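Local coordinates for putative oxidoreductase (Jannaschia sp., PDB 3C24), which probably works as an oxidoreductase that binds a nicotinamide adenine dinucleotide cofactor in a Rossmann-type domain, its substrate being unknown, at residues R26-I31 and H36-I41; V71-P76 and K82-I87; T117-H122 and D167-M172. One frame throughout, in Å; residues are numbered along the deposited sequence.

Contact 1. Residues R26-I31 and H36-I41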
# COMPACT_ATOMS: atom_id res chain seq x y z
N ARG A 26 17.59 -2.00 19.58
CA ARG A 26 16.51 -2.99 19.47
C ARG A 26 17.06 -4.40 19.30
O ARG A 26 16.61 -5.33 19.94
CB ARG A 26 15.57 -2.66 18.32
CG ARG A 26 14.66 -1.45 18.57
CD ARG A 26 13.92 -1.07 17.23
N ILE A 27 18.00 -4.53 18.39
CA ILE A 27 18.61 -5.83 18.10
C ILE A 27 19.48 -6.34 19.26
O ILE A 27 19.54 -7.54 19.54
CB ILE A 27 19.36 -5.91 16.74
CG1 ILE A 27 20.55 -4.98 16.66
CG2 ILE A 27 18.40 -5.70 15.58
CD1 ILE A 27 21.14 -4.94 15.21
N THR A 28 20.12 -5.41 19.96
CA THR A 28 20.95 -5.73 21.10
C THR A 28 20.08 -6.28 22.22
O THR A 28 20.42 -7.29 22.86
CB THR A 28 21.77 -4.51 21.56
OG1 THR A 28 22.62 -4.09 20.49
CG2 THR A 28 22.58 -4.82 22.77
N ARG A 29 18.91 -5.65 22.43
CA ARG A 29 17.97 -6.15 23.45
C ARG A 29 17.54 -7.59 23.09
O ARG A 29 17.50 -8.47 23.94
CB ARG A 29 16.74 -5.26 23.61
CG ARG A 29 15.61 -5.91 24.41
CD ARG A 29 14.45 -4.93 24.59
NE ARG A 29 14.58 -4.27 25.86
CZ ARG A 29 14.18 -3.03 26.14
NH1 ARG A 29 13.63 -2.27 25.21
NH2 ARG A 29 14.37 -2.55 27.36
N LYS A 30 17.27 -7.82 21.82
CA LYS A 30 16.87 -9.16 21.39
C LYS A 30 17.94 -10.19 21.70
O LYS A 30 17.66 -11.29 22.19
CB LYS A 30 16.55 -9.21 19.88
CG LYS A 30 15.32 -8.43 19.43
CD LYS A 30 14.05 -9.15 19.75
CE LYS A 30 12.79 -8.44 19.15
NZ LYS A 30 11.49 -9.20 19.32
N ILE A 31 19.19 -9.85 21.40
CA ILE A 31 20.30 -10.78 21.68
C ILE A 31 20.48 -10.95 23.17
O ILE A 31 20.64 -12.08 23.67
CB ILE A 31 21.63 -10.31 21.01
CG1 ILE A 31 21.48 -10.40 19.49
CG2 ILE A 31 22.84 -11.14 21.44
CD1 ILE A 31 21.12 -11.82 18.89
N HIS A 36 21.91 -16.57 23.23
CA HIS A 36 23.21 -16.15 22.74
C HIS A 36 23.89 -15.21 23.72
O HIS A 36 23.22 -14.55 24.52
CB HIS A 36 23.07 -15.47 21.38
CG HIS A 36 22.68 -16.42 20.31
ND1 HIS A 36 23.46 -17.51 19.98
CD2 HIS A 36 21.59 -16.47 19.49
CE1 HIS A 36 22.86 -18.20 19.02
NE2 HIS A 36 21.74 -17.59 18.70
N HIS A 37 25.21 -15.16 23.66
CA HIS A 37 26.03 -14.32 24.56
C HIS A 37 26.34 -13.03 23.88
O HIS A 37 26.91 -13.01 22.83
CB HIS A 37 27.33 -15.00 25.00
CG HIS A 37 27.11 -16.35 25.59
ND1 HIS A 37 26.34 -16.55 26.70
CD2 HIS A 37 27.52 -17.58 25.18
CE1 HIS A 37 26.28 -17.84 26.97
NE2 HIS A 37 26.99 -18.49 26.06
N LEU A 38 25.96 -11.94 24.51
CA LEU A 38 26.13 -10.62 23.93
C LEU A 38 27.38 -9.89 24.31
O LEU A 38 27.80 -9.89 25.46
CB LEU A 38 24.95 -9.72 24.36
CG LEU A 38 25.01 -8.23 23.98
CD1 LEU A 38 24.88 -7.99 22.48
CD2 LEU A 38 23.91 -7.44 24.72
N ALA A 39 27.96 -9.23 23.32
CA ALA A 39 29.01 -8.22 23.54
C ALA A 39 28.55 -6.94 22.85
O ALA A 39 28.65 -6.83 21.63
CB ALA A 39 30.38 -8.65 23.01
N ALA A 40 28.06 -5.99 23.65
CA ALA A 40 27.51 -4.72 23.15
C ALA A 40 28.61 -3.72 23.02
O ALA A 40 29.10 -3.22 24.04
CB ALA A 40 26.39 -4.17 24.03
N ILE A 41 28.94 -3.42 21.77
CA ILE A 41 30.04 -2.48 21.45
C ILE A 41 29.47 -1.12 21.07
O ILE A 41 28.79 -0.94 20.06
CB ILE A 41 30.98 -3.02 20.31
CG1 ILE A 41 31.24 -4.54 20.50
CG2 ILE A 41 32.29 -2.12 20.19
CD1 ILE A 41 31.88 -4.90 21.82

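Contact 2. Residues V71-P76 and K82-I87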
# COMPACT_ATOMS: atom_id res chain seq x y z
N VAL A 71 30.03 -10.99 14.45
CA VAL A 71 30.16 -9.52 14.59
C VAL A 71 29.16 -8.87 13.64
O VAL A 71 29.25 -8.94 12.42
CB VAL A 71 31.57 -9.03 14.28
CG1 VAL A 71 31.66 -7.52 14.43
CG2 VAL A 71 32.56 -9.74 15.18
N VAL A 72 28.20 -8.19 14.26
CA VAL A 72 27.09 -7.55 13.59
C VAL A 72 27.38 -6.08 13.40
O VAL A 72 27.62 -5.34 14.37
CB VAL A 72 25.75 -7.71 14.36
CG1 VAL A 72 24.65 -6.96 13.57
CG2 VAL A 72 25.39 -9.16 14.58
N LEU A 73 27.32 -5.64 12.16
CA LEU A 73 27.59 -4.25 11.83
C LEU A 73 26.32 -3.40 11.80
O LEU A 73 25.75 -3.16 10.74
CB LEU A 73 28.33 -4.14 10.47
CG LEU A 73 29.56 -5.05 10.31
CD1 LEU A 73 30.28 -4.71 9.02
CD2 LEU A 73 30.53 -4.91 11.45
N ALA A 74 25.85 -3.01 12.99
CA ALA A 74 24.58 -2.23 13.11
C ALA A 74 24.86 -0.74 12.92
O ALA A 74 24.65 0.07 13.83
CB ALA A 74 23.92 -2.49 14.47
N LEU A 75 25.40 -0.42 11.76
CA LEU A 75 25.81 0.92 11.42
C LEU A 75 25.25 1.35 10.07
O LEU A 75 24.90 0.51 9.26
CB LEU A 75 27.32 0.98 11.34
CG LEU A 75 27.98 0.61 12.68
CD1 LEU A 75 29.42 0.28 12.44
CD2 LEU A 75 27.79 1.73 13.68
N PRO A 76 25.20 2.68 9.82
CA PRO A 76 24.63 3.12 8.54
C PRO A 76 25.50 2.75 7.36
O PRO A 76 26.70 2.63 7.46
CB PRO A 76 24.49 4.65 8.69
CG PRO A 76 24.80 4.99 10.05
CD PRO A 76 25.47 3.79 10.74
N LYS A 82 34.23 1.77 5.93
CA LYS A 82 35.24 2.22 6.89
C LYS A 82 35.27 1.33 8.11
O LYS A 82 36.35 0.89 8.55
CB LYS A 82 34.98 3.68 7.32
CG LYS A 82 36.05 4.23 8.25
N VAL A 83 34.09 1.00 8.60
CA VAL A 83 33.99 0.17 9.82
C VAL A 83 34.52 -1.24 9.55
O VAL A 83 35.31 -1.82 10.34
CB VAL A 83 32.59 0.11 10.38
CG1 VAL A 83 32.55 -0.85 11.59
CG2 VAL A 83 32.15 1.50 10.82
N ALA A 84 34.17 -1.76 8.38
CA ALA A 84 34.64 -3.12 8.01
C ALA A 84 36.14 -3.14 7.78
O ALA A 84 36.82 -4.13 8.06
CB ALA A 84 33.92 -3.59 6.77
N GLU A 85 36.66 -2.06 7.23
CA GLU A 85 38.11 -1.99 6.99
C GLU A 85 38.87 -2.02 8.29
O GLU A 85 39.99 -2.49 8.35
CB GLU A 85 38.49 -0.75 6.18
CG GLU A 85 38.08 -0.96 4.70
CD GLU A 85 38.14 0.30 3.82
OE1 GLU A 85 38.39 1.39 4.34
OE2 GLU A 85 37.94 0.17 2.58
N ASP A 86 38.22 -1.50 9.31
CA ASP A 86 38.82 -1.47 10.63
C ASP A 86 38.75 -2.83 11.32
O ASP A 86 39.77 -3.37 11.79
CB ASP A 86 38.10 -0.46 11.50
CG ASP A 86 38.64 -0.42 12.92
OD1 ASP A 86 39.35 -1.38 13.33
OD2 ASP A 86 38.35 0.55 13.64
N ILE A 87 37.56 -3.43 11.28
CA ILE A 87 37.30 -4.66 12.07
C ILE A 87 37.62 -5.96 11.36
O ILE A 87 38.16 -6.89 11.96
CB ILE A 87 35.83 -4.72 12.65
CG1 ILE A 87 35.74 -5.77 13.76
CG2 ILE A 87 34.74 -5.00 11.59
CD1 ILE A 87 36.63 -5.52 14.98

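Contact 3. Residues T117-H122 and D167-M172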
# COMPACT_ATOMS: atom_id res chain seq x y z
N THR A 117 33.72 -15.21 7.18
CA THR A 117 32.41 -15.36 6.56
C THR A 117 31.73 -14.01 6.53
O THR A 117 31.81 -13.25 7.49
CB THR A 117 31.55 -16.32 7.41
OG1 THR A 117 32.06 -17.65 7.30
CG2 THR A 117 30.05 -16.26 7.00
N TYR A 118 31.10 -13.73 5.40
CA TYR A 118 30.22 -12.57 5.25
C TYR A 118 28.83 -13.12 5.05
O TYR A 118 28.59 -13.96 4.17
CB TYR A 118 30.61 -11.70 4.03
CG TYR A 118 31.82 -10.81 4.21
CD1 TYR A 118 31.91 -9.94 5.24
CD2 TYR A 118 32.79 -10.73 3.21
CE1 TYR A 118 33.01 -9.10 5.36
CE2 TYR A 118 33.89 -9.90 3.33
CZ TYR A 118 33.99 -9.08 4.37
OH TYR A 118 35.09 -8.23 4.43
N PHE A 119 27.94 -12.64 5.90
CA PHE A 119 26.55 -13.03 5.91
C PHE A 119 25.74 -11.75 5.87
O PHE A 119 26.00 -10.84 6.64
CB PHE A 119 26.24 -13.84 7.16
CG PHE A 119 24.85 -14.45 7.16
CD1 PHE A 119 23.75 -13.74 7.61
CD2 PHE A 119 24.65 -15.75 6.76
CE1 PHE A 119 22.48 -14.30 7.59
CE2 PHE A 119 23.39 -16.29 6.76
CZ PHE A 119 22.32 -15.56 7.19
N ILE A 120 24.75 -11.75 5.00
CA ILE A 120 23.82 -10.59 4.80
C ILE A 120 22.41 -11.00 5.19
O ILE A 120 21.88 -12.02 4.76
CB ILE A 120 23.81 -10.04 3.35
CG1 ILE A 120 25.21 -9.91 2.79
CG2 ILE A 120 23.06 -8.73 3.35
CD1 ILE A 120 25.21 -9.58 1.28
N GLY A 121 21.76 -10.15 6.00
CA GLY A 121 20.36 -10.32 6.33
C GLY A 121 19.59 -9.03 6.16
O GLY A 121 20.18 -7.96 6.20
N HIS A 122 18.31 -9.14 5.84
CA HIS A 122 17.45 -7.95 5.79
C HIS A 122 16.02 -8.33 6.05
O HIS A 122 15.55 -9.33 5.51
CB HIS A 122 17.58 -7.30 4.43
CG HIS A 122 17.20 -5.85 4.45
ND1 HIS A 122 18.09 -4.88 4.86
CD2 HIS A 122 16.01 -5.24 4.27
CE1 HIS A 122 17.48 -3.71 4.82
NE2 HIS A 122 16.22 -3.90 4.46
N ASP A 167 20.04 -17.98 12.15
CA ASP A 167 19.59 -18.05 13.56
C ASP A 167 19.78 -16.69 14.25
O ASP A 167 18.91 -16.23 15.01
CB ASP A 167 20.33 -19.13 14.31
CG ASP A 167 19.81 -19.31 15.72
OD1 ASP A 167 18.72 -19.87 15.86
OD2 ASP A 167 20.50 -18.89 16.67
N ILE A 168 20.90 -16.05 13.99
CA ILE A 168 21.16 -14.75 14.59
C ILE A 168 20.13 -13.73 14.08
O ILE A 168 19.50 -12.99 14.87
CB ILE A 168 22.58 -14.24 14.37
CG1 ILE A 168 23.62 -15.24 14.94
CG2 ILE A 168 22.74 -12.89 15.05
CD1 ILE A 168 23.34 -15.65 16.34
N CYS A 169 19.91 -13.73 12.78
CA CYS A 169 18.91 -12.80 12.20
C CYS A 169 17.51 -13.06 12.70
O CYS A 169 16.75 -12.12 12.96
CB CYS A 169 18.92 -12.85 10.66
SG CYS A 169 20.42 -12.16 9.96
N GLU A 170 17.18 -14.33 12.88
CA GLU A 170 15.85 -14.72 13.38
C GLU A 170 15.65 -14.29 14.84
O GLU A 170 14.52 -13.97 15.30
CB GLU A 170 15.65 -16.21 13.22
CG GLU A 170 15.38 -16.64 11.80
CD GLU A 170 15.54 -18.14 11.58
OE1 GLU A 170 15.71 -18.86 12.58
OE2 GLU A 170 15.52 -18.58 10.42
N THR A 171 16.76 -14.21 15.55
CA THR A 171 16.75 -13.77 16.95
C THR A 171 16.64 -12.24 16.98
O THR A 171 15.82 -11.69 17.72
CB THR A 171 18.04 -14.16 17.68
OG1 THR A 171 18.25 -15.56 17.51
CG2 THR A 171 18.00 -13.72 19.17
N MSE A 172 17.42 -11.56 16.14
CA MSE A 172 17.41 -10.09 16.12
C MSE A 172 16.11 -9.46 15.68
O MSE A 172 15.73 -8.36 16.16
CB MSE A 172 18.56 -9.54 15.27
CG MSE A 172 19.89 -9.89 15.81
SE MSE A 172 21.29 -8.99 14.73
CE MSE A 172 20.95 -9.73 13.06

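Contact 1. Residues R26-I31 and H36-I41
His36 and Ile31 meet where the strand 37-41 is about to begin: the CB of His36 faces the helix and lies 4.3 Å from Ile31 CG2. The imidazole itself is held from elsewhere, ND1 being hydrogen-bonded to the backbone N of Lys12 and NE2 to the carboxylate of Asp167, and these two bonds at different ring nitrogens fix its rotation. Two residues on, Leu38 carries most of the strand's side of the contact. With CG anti to the backbone N (chi1 173°), its isobutyl group extends to the helix and divides there. CD2 presses on the methyl of Thr28, at 3.5 Å from Thr28 CG2, and these two side chains cross at about a right angle. CD1 bridges both helix residues, standing 3.9 Å from Ile31 CG2 and equally near the threonine methyl, while Leu38 CB also lies 3.9 Å from Ile31 CG2. This is the helix-on-strand packing of the first beta-alpha-beta unit of a Rossmann fold, strand 13-17, helix 22-33 and strand 37-41; the axes of the two segments run nearly antiparallel at 151°, 8.8 Å apart. Ile16 of the neighbouring strand 13-17 touches Thr28, Ile31 and Leu38 and shares in this apolar layer. An alanine in place of Leu38 would remove both delta methyls and would probably leave Thr28 CG2 and Ile31 CG2 facing a gap between helix and strand. Further along, Ala40 presents its CB to Thr28 CG2 at 4.1 Å. The threonine offers its methyl to both Leu38 and Ala40 because CG2 stands anti to its own backbone N; OG1 is thereby directed back into the helix, where it is hydrogen-bonded to the carbonyl oxygen of Gly24, with that of Ala19 also within hydrogen-bonding reach.

Contact 2. Residues V71-P76 and K82-I87
Val83 receives the end of Leu75 between its two methyls: Leu75 CD1 is 3.4 Å from Val83 CG1 and likewise 3.4 Å from Val83 CG2, both tighter than ordinary van der Waals contact. The side chains cross at about a right angle, and one leucine methyl sits in the fork of the valine. In Leu75, CG is anti to the carbonyl carbon (chi1 -61°), which sends the side chain across to the helix. Leu75 already lies beyond the end of the strand, and an inverse gamma turn centred on Ala74 leads to it, marked by a weak bond of 2.9 Å from Leu75 N to Leu73 O. Strand 70-73 and helix 77-87 are the first two elements of a beta-alpha-beta unit completed by strand 96-99, in the Rossmann-type half of the chain; the short segments run nearly antiparallel, at 160°, as the chain turns back along the sheet. Leu73 carries the middle of the interface more loosely. Its two branches spread along the helix, CD1 to Ala84 CB at 4.4 Å and CD2 to Ile87 CG2 at 4.2 Å. Leu17 of the neighbouring strand touches both Leu73 and Val83, while Trp64 packs on Ile87. Val71 meets the last helical turn more distantly, with its CG1 4.5 Å from Ile87 CG1.

Contact 3. Residues T117-H122 and D167-M172
Asp167 O is gripped by two donors from the same residue one turn on: Thr171 OG1 at 2.7 Å and Thr171 N at 3.0 Å, which reach it from opposite faces of its carbonyl plane. The hydroxyl comes in at a C=O...O angle of 147°, tilted from that plane, so the threonine's polar group folds back onto its own helix. Across the contact, one sulfur does nearly all the touching. Cys169 points at the strand with SG beside its backbone N (chi1 -69°) and meets Phe119 at the ring's edge, with SG 3.8 Å from Phe119 CE1 and near the plane of the ring. Seen from the centroid it lies 76° off the normal, so this is an edge-on sulfur-aromatic contact. The sulfur also approaches the backbone of Gly121, where SG lies 4.1 Å from Gly121 CA; with no side chain there, helix and strand can come this near. Tyr162 meets the same phenylalanine ring, and Ile150 on the adjacent strand touches Cys169. Helix 160-172 thus packs on the mixed sheet as the connection of a beta-alpha-beta crossover between strands 148-156 and 176-181, extending the Rossmann-type core.

Contacts 1, 2 and 3 follow one another along the chain and share one seven-stranded mixed sheet, their centres 13 to 15 Å apart. Helices 22-33 and 160-172, of contacts 1 and 3, cover one face side by side, while helix 77-87 of contact 2 covers the other, giving the three-layered sandwich of a Rossmann-type domain. On that first face Val72 CG1 meets the selenium of Met172, a selenomethionine, at 4.1 Å, and Ile27 CD1 packs on Ala74 CB at 3.8 Å, so strand 70-73 has a helix on each side. Between contacts 1 and 3, Lys30 CG packs on Met172 O at 3.3 Å. The nucleotide-binding-type half and the later strands thus form one continuous core.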